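Long-range contacts in putative non-ribosomal peptide synthetase (Actinomadura parvosata subsp. kistnae, PDB 6M7L), which probably takes part in non-ribosomal peptide synthesis as a condensation-like domain whose own catalytic activity is uncertain: residues V293-R298 with F372-Q377; L412-H417 with D425-S430. One frame throughout, in Å; residues are numbered along the deposited sequence.

Contact 1 is the deeper, its centre about 12 Å from the centre of the chain, with seven of its ten touching residues buried; contact 2, at about 17 Å, is only partly buried. They share a sheet, because strands 374-380 and 410-418 are neighbours in it: Gln377 N lies 2.7 Å from Leu412 O and Gln377 O 2.7 Å from Leu414 N, both probable hydrogen bonds. Their chemistry differs accordingly. Contact 1 ties strand 292-299 to an outer strand of that sheet at one bridge, supplemented by side-chain bonds and a ring against a glycine. Contact 2 is a regular hairpin pairing, carried mainly by backbone bonds, with leucines on its buried face.

Contact 1: V293-R298 with F372-Q377; sequences VTIGTR and FQVALQ
One face of the Phe372 ring is occupied by Gly296, whose CA sits 3.6 Å from the ring centroid and only 4° off the normal, a CH-pi contact over the middle of the ring. The ring covers the single beta bridge, Gly296 with Ala375, that joins strands 292-299 and 374-380 of this condensation-type fold. CG between backbone N and carbonyl carbon turns the ring this way; His369 and Phe353 meet it with inclined planes. A second flat group, the Gln377 amide, offers a lone pair of OE1, in its carbonyl plane, to Arg298 N at 2.9 Å, nearly straight at 178°, while NE2 reaches Arg298 O in a weak bond. OE1 is also bonded to Trp411 NE1. At the bridge, Gly296 N donates to Val374 O (2.9 Å) and Gly296 O accepts from Leu376 N (2.9 Å), the pattern of parallel strands. The segment axes diverge by 47°, consistent with the pairing stopping after one bridge. On the side of helix 272-288, Ile295 CD1 meets Leu376 CB at 3.7 Å. Beyond the bridge a side chain continues the bonding: Thr297 OG1, anti to its own N, donates to Leu376 O at 2.8 Å, almost in line with that carbonyl.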
ATOM      1  N   VAL A 293      -5.842  -9.569  35.837  1.00 68.15           N
ATOM      2  CA  VAL A 293      -5.463  -8.442  34.994  1.00 62.74           C
ATOM      3  C   VAL A 293      -6.223  -8.538  33.678  1.00 61.99           C
ATOM      4  O   VAL A 293      -6.420  -9.633  33.138  1.00 70.75           O
ATOM      5  CB  VAL A 293      -3.938  -8.406  34.767  1.00 55.86           C
ATOM      6  CG1 VAL A 293      -3.438  -9.769  34.338  1.00 69.86           C
ATOM      7  CG2 VAL A 293      -3.561  -7.342  33.749  1.00 55.07           C
ATOM      8  N   THR A 294      -6.668  -7.390  33.175  1.00 61.41           N
ATOM      9  CA  THR A 294      -7.438  -7.306  31.938  1.00 55.83           C
ATOM     10  C   THR A 294      -6.788  -6.262  31.040  1.00 56.97           C
ATOM     11  O   THR A 294      -6.895  -5.061  31.305  1.00 53.74           O
ATOM     12  CB  THR A 294      -8.897  -6.935  32.217  1.00 57.88           C
ATOM     13  OG1 THR A 294      -9.475  -7.881  33.125  1.00 51.66           O
ATOM     14  CG2 THR A 294      -9.702  -6.920  30.922  1.00 60.46           C
ATOM     15  N   ILE A 295      -6.109  -6.714  29.993  1.00 60.82           N
ATOM     16  CA  ILE A 295      -5.620  -5.828  28.958  1.00 52.79           C
ATOM     17  C   ILE A 295      -6.603  -5.856  27.795  1.00 55.58           C
ATOM     18  O   ILE A 295      -7.503  -6.693  27.727  1.00 56.23           O
ATOM     19  CB  ILE A 295      -4.195  -6.202  28.485  1.00 54.72           C
ATOM     20  CG1 ILE A 295      -4.240  -7.477  27.640  1.00 56.36           C
ATOM     21  CG2 ILE A 295      -3.254  -6.354  29.672  1.00 58.73           C
ATOM     22  CD1 ILE A 295      -3.436  -7.388  26.363  1.00 59.10           C
ATOM     23  N   GLY A 296      -6.432  -4.920  26.858  1.00 56.47           N
ATOM     24  CA  GLY A 296      -7.263  -4.864  25.679  1.00 48.92           C
ATOM     25  C   GLY A 296      -6.404  -4.805  24.429  1.00 52.76           C
ATOM     26  O   GLY A 296      -5.175  -4.729  24.494  1.00 48.57           O
ATOM     27  N   THR A 297      -7.075  -4.857  23.285  1.00 54.23           N
ATOM     28  CA  THR A 297      -6.396  -4.702  22.008  1.00 48.36           C
ATOM     29  C   THR A 297      -7.368  -4.060  21.034  1.00 51.43           C
ATOM     30  O   THR A 297      -8.570  -4.341  21.071  1.00 55.49           O
ATOM     31  CB  THR A 297      -5.876  -6.043  21.467  1.00 51.31           C
ATOM     32  OG1 THR A 297      -5.090  -5.815  20.290  1.00 53.47           O
ATOM     33  CG2 THR A 297      -7.025  -6.989  21.130  1.00 44.88           C
ATOM     34  N   ARG A 298      -6.850  -3.175  20.187  1.00 51.67           N
ATOM     35  CA  ARG A 298      -7.663  -2.526  19.170  1.00 51.13           C
ATOM     36  C   ARG A 298      -7.640  -3.370  17.905  1.00 55.90           C
ATOM     37  O   ARG A 298      -6.570  -3.629  17.342  1.00 61.17           O
ATOM     38  CB  ARG A 298      -7.170  -1.113  18.871  1.00 47.94           C
ATOM     39  CG  ARG A 298      -8.153  -0.303  18.034  1.00 53.73           C
ATOM     40  CD  ARG A 298      -7.522   0.958  17.475  1.00 50.97           C
ATOM     41  NE  ARG A 298      -6.568   0.661  16.411  1.00 64.17           N
ATOM     42  CZ  ARG A 298      -6.882   0.600  15.121  1.00 61.48           C
ATOM     43  NH1 ARG A 298      -8.131   0.816  14.730  1.00 58.70           N
ATOM     44  NH2 ARG A 298      -5.949   0.325  14.221  1.00 53.88           N
ATOM     45  N   PHE A 372     -10.414  -1.916  30.687  1.00 50.12           N
ATOM     46  CA  PHE A 372      -8.965  -2.040  30.662  1.00 48.25           C
ATOM     47  C   PHE A 372      -8.335  -0.665  30.511  1.00 49.28           C
ATOM     48  O   PHE A 372      -8.924   0.252  29.934  1.00 48.62           O
ATOM     49  CB  PHE A 372      -8.479  -2.977  29.536  1.00 54.30           C
ATOM     50  CG  PHE A 372      -8.938  -2.578  28.163  1.00 53.47           C
ATOM     51  CD1 PHE A 372      -8.208  -1.675  27.406  1.00 47.55           C
ATOM     52  CD2 PHE A 372     -10.089  -3.121  27.622  1.00 54.18           C
ATOM     53  CE1 PHE A 372      -8.629  -1.311  26.142  1.00 50.27           C
ATOM     54  CE2 PHE A 372     -10.511  -2.763  26.355  1.00 56.08           C
ATOM     55  CZ  PHE A 372      -9.783  -1.857  25.616  1.00 54.37           C
ATOM     56  N   GLN A 373      -7.126  -0.535  31.053  1.00 48.47           N
ATOM     57  CA  GLN A 373      -6.336   0.677  30.928  1.00 50.53           C
ATOM     58  C   GLN A 373      -5.024   0.443  30.202  1.00 53.22           C
ATOM     59  O   GLN A 373      -4.314   1.413  29.908  1.00 57.74           O
ATOM     60  CB  GLN A 373      -6.047   1.282  32.312  1.00 47.84           C
ATOM     61  CG  GLN A 373      -7.290   1.659  33.101  1.00 39.36           C
ATOM     62  CD  GLN A 373      -8.029   0.454  33.649  1.00 43.84           C
ATOM     63  OE1 GLN A 373      -7.423  -0.451  34.220  1.00 49.08           O
ATOM     64  NE2 GLN A 373      -9.345   0.430  33.463  1.00 44.16           N
ATOM     65  N   VAL A 374      -4.683  -0.810  29.918  1.00 48.83           N
ATOM     66  CA  VAL A 374      -3.495  -1.178  29.162  1.00 45.95           C
ATOM     67  C   VAL A 374      -3.951  -1.923  27.917  1.00 50.05           C
ATOM     68  O   VAL A 374      -4.841  -2.778  27.988  1.00 49.56           O
ATOM     69  CB  VAL A 374      -2.537  -2.041  30.008  1.00 48.63           C
ATOM     70  CG1 VAL A 374      -1.328  -2.470  29.190  1.00 47.58           C
ATOM     71  CG2 VAL A 374      -2.106  -1.279  31.251  1.00 48.95           C
ATOM     72  N   ALA A 375      -3.360  -1.584  26.776  1.00 50.96           N
ATOM     73  CA  ALA A 375      -3.684  -2.238  25.520  1.00 50.23           C
ATOM     74  C   ALA A 375      -2.403  -2.696  24.840  1.00 50.01           C
ATOM     75  O   ALA A 375      -1.329  -2.125  25.045  1.00 50.39           O
ATOM     76  CB  ALA A 375      -4.482  -1.317  24.588  1.00 50.48           C
ATOM     77  N   LEU A 376      -2.528  -3.742  24.027  1.00 50.73           N
ATOM     78  CA  LEU A 376      -1.386  -4.365  23.373  1.00 52.76           C
ATOM     79  C   LEU A 376      -1.674  -4.541  21.891  1.00 55.21           C
ATOM     80  O   LEU A 376      -2.721  -5.083  21.518  1.00 54.97           O
ATOM     81  CB  LEU A 376      -1.063  -5.719  24.013  1.00 54.00           C
ATOM     82  CG  LEU A 376      -0.086  -6.627  23.264  1.00 54.83           C
ATOM     83  CD1 LEU A 376       1.270  -5.956  23.096  1.00 52.78           C
ATOM     84  CD2 LEU A 376       0.054  -7.962  23.981  1.00 55.36           C
ATOM     85  N   GLN A 377      -0.748  -4.080  21.054  1.00 54.02           N
ATOM     86  CA  GLN A 377      -0.775  -4.340  19.622  1.00 55.97           C
ATOM     87  C   GLN A 377       0.498  -5.077  19.238  1.00 58.45           C
ATOM     88  O   GLN A 377       1.604  -4.614  19.541  1.00 58.66           O
ATOM     89  CB  GLN A 377      -0.894  -3.048  18.805  1.00 48.68           C
ATOM     90  CG  GLN A 377      -1.965  -2.085  19.277  1.00 51.28           C
ATOM     91  CD  GLN A 377      -3.338  -2.721  19.407  1.00 58.44           C
ATOM     92  OE1 GLN A 377      -4.062  -2.460  20.368  1.00 61.15           O
ATOM     93  NE2 GLN A 377      -3.709  -3.547  18.434  1.00 46.96           N
TER

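Contact 2: L412-H417 with D425-S430; sequences LKLLDH and DGLVGS
Leu412 CD1 comes within 3.8 Å of Ser430 O in the antiparallel beta hairpin of strands 410-418 and 424-434. Lys413 and Ser430 then form a hydrogen-bonded pair: Lys413 N donates to Ser430 O at 3.1 Å (168°), and Ser430 N returns a bond to Lys413 O. The lysine chain runs extended away from the partner strand and makes a cation-pi contact with Trp411. At the next, non-hydrogen-bonded pair, Leu414 lies opposite Gly429, and because the glycine bears no side chain the CD2 methyl can settle over its backbone, 3.7 Å from Gly429 CA. The other methyl, CD1, touches Leu427 CD2 at 3.9 Å, the two side chains crossing at about a right angle. Leu415 pairs with Val428 through bonds in both directions, and its CB lies over one face of the His417 ring, toward the rim. At Asp416, Leu427 CD1 reaches back to within 3.7 Å of Asp416 CA; with CG anti to the backbone N (chi1 -173°), the carboxylate leads to a salt bridge with Arg418. The spacing changes at His417, which faces both Asp425 and Gly426, a slip of one residue consistent with a beta bulge: Asp425 N donates to His417 O at 3.0 Å, whereas His417 N makes a weak bond to Gly426 O. The imidazole presents its edge to Val428, His417 CD2 lying 4.1 Å from Val428 CG2. Leu414, Asp416 and Leu427 turn to the buried face, against helix 272-288, with Lys413, Leu415, Val428 and Ser430 on the other; strand 374-380 flanks 410-418, and strand 246-253 flanks 424-434.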
ATOM      1  N   LEU A 412       1.055  -0.748  24.490  1.00 47.10           N
ATOM      2  CA  LEU A 412       2.258  -1.419  24.013  1.00 53.45           C
ATOM      3  C   LEU A 412       2.038  -1.852  22.566  1.00 49.43           C
ATOM      4  O   LEU A 412       1.233  -2.748  22.294  1.00 50.15           O
ATOM      5  CB  LEU A 412       2.595  -2.608  24.907  1.00 47.28           C
ATOM      6  CG  LEU A 412       3.817  -3.424  24.489  1.00 58.55           C
ATOM      7  CD1 LEU A 412       5.059  -2.547  24.406  1.00 55.51           C
ATOM      8  CD2 LEU A 412       4.027  -4.571  25.459  1.00 50.86           C
ATOM      9  N   LYS A 413       2.753  -1.216  21.645  1.00 46.84           N
ATOM     10  CA  LYS A 413       2.674  -1.512  20.220  1.00 50.15           C
ATOM     11  C   LYS A 413       4.005  -2.103  19.776  1.00 52.59           C
ATOM     12  O   LYS A 413       5.036  -1.426  19.842  1.00 53.58           O
ATOM     13  CB  LYS A 413       2.356  -0.249  19.420  1.00 47.75           C
ATOM     14  CG  LYS A 413       1.087   0.464  19.851  1.00 53.57           C
ATOM     15  CD  LYS A 413       1.103   1.917  19.393  1.00 51.37           C
ATOM     16  CE  LYS A 413      -0.290   2.520  19.412  1.00 51.01           C
ATOM     17  NZ  LYS A 413      -0.276   3.992  19.191  1.00 60.86           N
ATOM     18  N   LEU A 414       3.986  -3.354  19.322  1.00 48.49           N
ATOM     19  CA  LEU A 414       5.209  -4.070  18.991  1.00 58.18           C
ATOM     20  C   LEU A 414       5.143  -4.630  17.577  1.00 59.62           C
ATOM     21  O   LEU A 414       4.081  -5.054  17.111  1.00 55.25           O
ATOM     22  CB  LEU A 414       5.468  -5.205  19.988  1.00 57.92           C
ATOM     23  CG  LEU A 414       5.779  -4.745  21.411  1.00 54.31           C
ATOM     24  CD1 LEU A 414       5.778  -5.918  22.373  1.00 53.79           C
ATOM     25  CD2 LEU A 414       7.114  -4.026  21.441  1.00 54.55           C
ATOM     26  N   LEU A 415       6.290  -4.621  16.903  1.00 60.39           N
ATOM     27  CA  LEU A 415       6.444  -5.229  15.589  1.00 62.96           C
ATOM     28  C   LEU A 415       7.088  -6.600  15.741  1.00 67.01           C
ATOM     29  O   LEU A 415       8.156  -6.728  16.352  1.00 65.14           O
ATOM     30  CB  LEU A 415       7.290  -4.348  14.669  1.00 66.09           C
ATOM     31  CG  LEU A 415       6.576  -3.201  13.955  1.00 75.52           C
ATOM     32  CD1 LEU A 415       7.588  -2.280  13.296  1.00 75.82           C
ATOM     33  CD2 LEU A 415       5.600  -3.746  12.926  1.00 79.51           C
ATOM     34  N   ASP A 416       6.437  -7.620  15.182  1.00 66.49           N
ATOM     35  CA  ASP A 416       6.913  -9.000  15.267  1.00 60.61           C
ATOM     36  C   ASP A 416       7.751  -9.297  14.024  1.00 66.79           C
ATOM     37  O   ASP A 416       7.279  -9.852  13.029  1.00 68.40           O
ATOM     38  CB  ASP A 416       5.734  -9.955  15.408  1.00 63.46           C
ATOM     39  CG  ASP A 416       6.161 -11.384  15.667  1.00 66.47           C
ATOM     40  OD1 ASP A 416       7.360 -11.617  15.920  1.00 67.00           O
ATOM     41  OD2 ASP A 416       5.289 -12.279  15.616  1.00 64.84           O
ATOM     42  N   HIS A 417       9.022  -8.907  14.089  1.00 65.20           N
ATOM     43  CA  HIS A 417       9.929  -9.106  12.966  1.00 70.91           C
ATOM     44  C   HIS A 417      10.245 -10.584  12.778  1.00 68.65           C
ATOM     45  O   HIS A 417      10.471 -11.318  13.745  1.00 62.70           O
ATOM     46  CB  HIS A 417      11.224  -8.323  13.178  1.00 68.02           C
ATOM     47  CG  HIS A 417      11.074  -6.843  13.007  1.00 76.97           C
ATOM     48  ND1 HIS A 417      10.286  -6.283  12.026  1.00 86.46           N
ATOM     49  CD2 HIS A 417      11.613  -5.808  13.693  1.00 81.92           C
ATOM     50  CE1 HIS A 417      10.345  -4.966  12.114  1.00 84.14           C
ATOM     51  NE2 HIS A 417      11.144  -4.652  13.118  1.00 90.30           N
ATOM     52  N   ASP A 425      13.072 -12.573  14.509  1.00 64.60           N
ATOM     53  CA  ASP A 425      14.109 -11.637  14.095  1.00 67.83           C
ATOM     54  C   ASP A 425      13.978 -10.325  14.857  1.00 73.84           C
ATOM     55  O   ASP A 425      14.107  -9.236  14.290  1.00 77.58           O
ATOM     56  CB  ASP A 425      14.058 -11.405  12.586  1.00 68.34           C
ATOM     57  CG  ASP A 425      15.340 -10.800  12.046  1.00 74.35           C
ATOM     58  OD1 ASP A 425      16.428 -11.287  12.419  1.00 71.91           O
ATOM     59  OD2 ASP A 425      15.258  -9.848  11.242  1.00 80.56           O
ATOM     60  N   GLY A 426      13.720 -10.413  16.153  1.00 68.72           N
ATOM     61  CA  GLY A 426      13.630  -9.238  16.996  1.00 63.40           C
ATOM     62  C   GLY A 426      12.199  -8.769  17.186  1.00 69.74           C
ATOM     63  O   GLY A 426      11.334  -8.938  16.319  1.00 67.86           O
ATOM     64  N   LEU A 427      11.942  -8.171  18.348  1.00 65.31           N
ATOM     65  CA  LEU A 427      10.642  -7.602  18.693  1.00 61.13           C
ATOM     66  C   LEU A 427      10.859  -6.128  19.011  1.00 60.63           C
ATOM     67  O   LEU A 427      11.430  -5.793  20.054  1.00 57.03           O
ATOM     68  CB  LEU A 427      10.019  -8.343  19.877  1.00 58.96           C
ATOM     69  CG  LEU A 427       8.506  -8.246  20.071  1.00 63.45           C
ATOM     70  CD1 LEU A 427       7.780  -8.843  18.875  1.00 67.27           C
ATOM     71  CD2 LEU A 427       8.086  -8.943  21.355  1.00 56.23           C
ATOM     72  N   VAL A 428      10.417  -5.249  18.111  1.00 60.60           N
ATOM     73  CA  VAL A 428      10.696  -3.820  18.196  1.00 62.65           C
ATOM     74  C   VAL A 428       9.383  -3.053  18.239  1.00 59.68           C
ATOM     75  O   VAL A 428       8.463  -3.332  17.463  1.00 62.28           O
ATOM     76  CB  VAL A 428      11.566  -3.349  17.013  1.00 64.13           C
ATOM     77  CG1 VAL A 428      11.681  -1.833  16.997  1.00 68.10           C
ATOM     78  CG2 VAL A 428      12.940  -3.988  17.086  1.00 73.88           C
ATOM     79  N   GLY A 429       9.299  -2.081  19.140  1.00 56.49           N
ATOM     80  CA  GLY A 429       8.104  -1.269  19.228  1.00 62.35           C
ATOM     81  C   GLY A 429       8.258  -0.137  20.218  1.00 62.56           C
ATOM     82  O   GLY A 429       9.369   0.296  20.528  1.00 61.65           O
ATOM     83  N   SER A 430       7.118   0.337  20.714  1.00 59.31           N
ATOM     84  CA  SER A 430       7.074   1.489  21.600  1.00 58.73           C
ATOM     85  C   SER A 430       6.058   1.255  22.705  1.00 56.97           C
ATOM     86  O   SER A 430       4.978   0.707  22.463  1.00 55.71           O
ATOM     87  CB  SER A 430       6.713   2.767  20.834  1.00 54.96           C
ATOM     88  OG  SER A 430       7.699   3.081  19.864  1.00 67.64           O
TER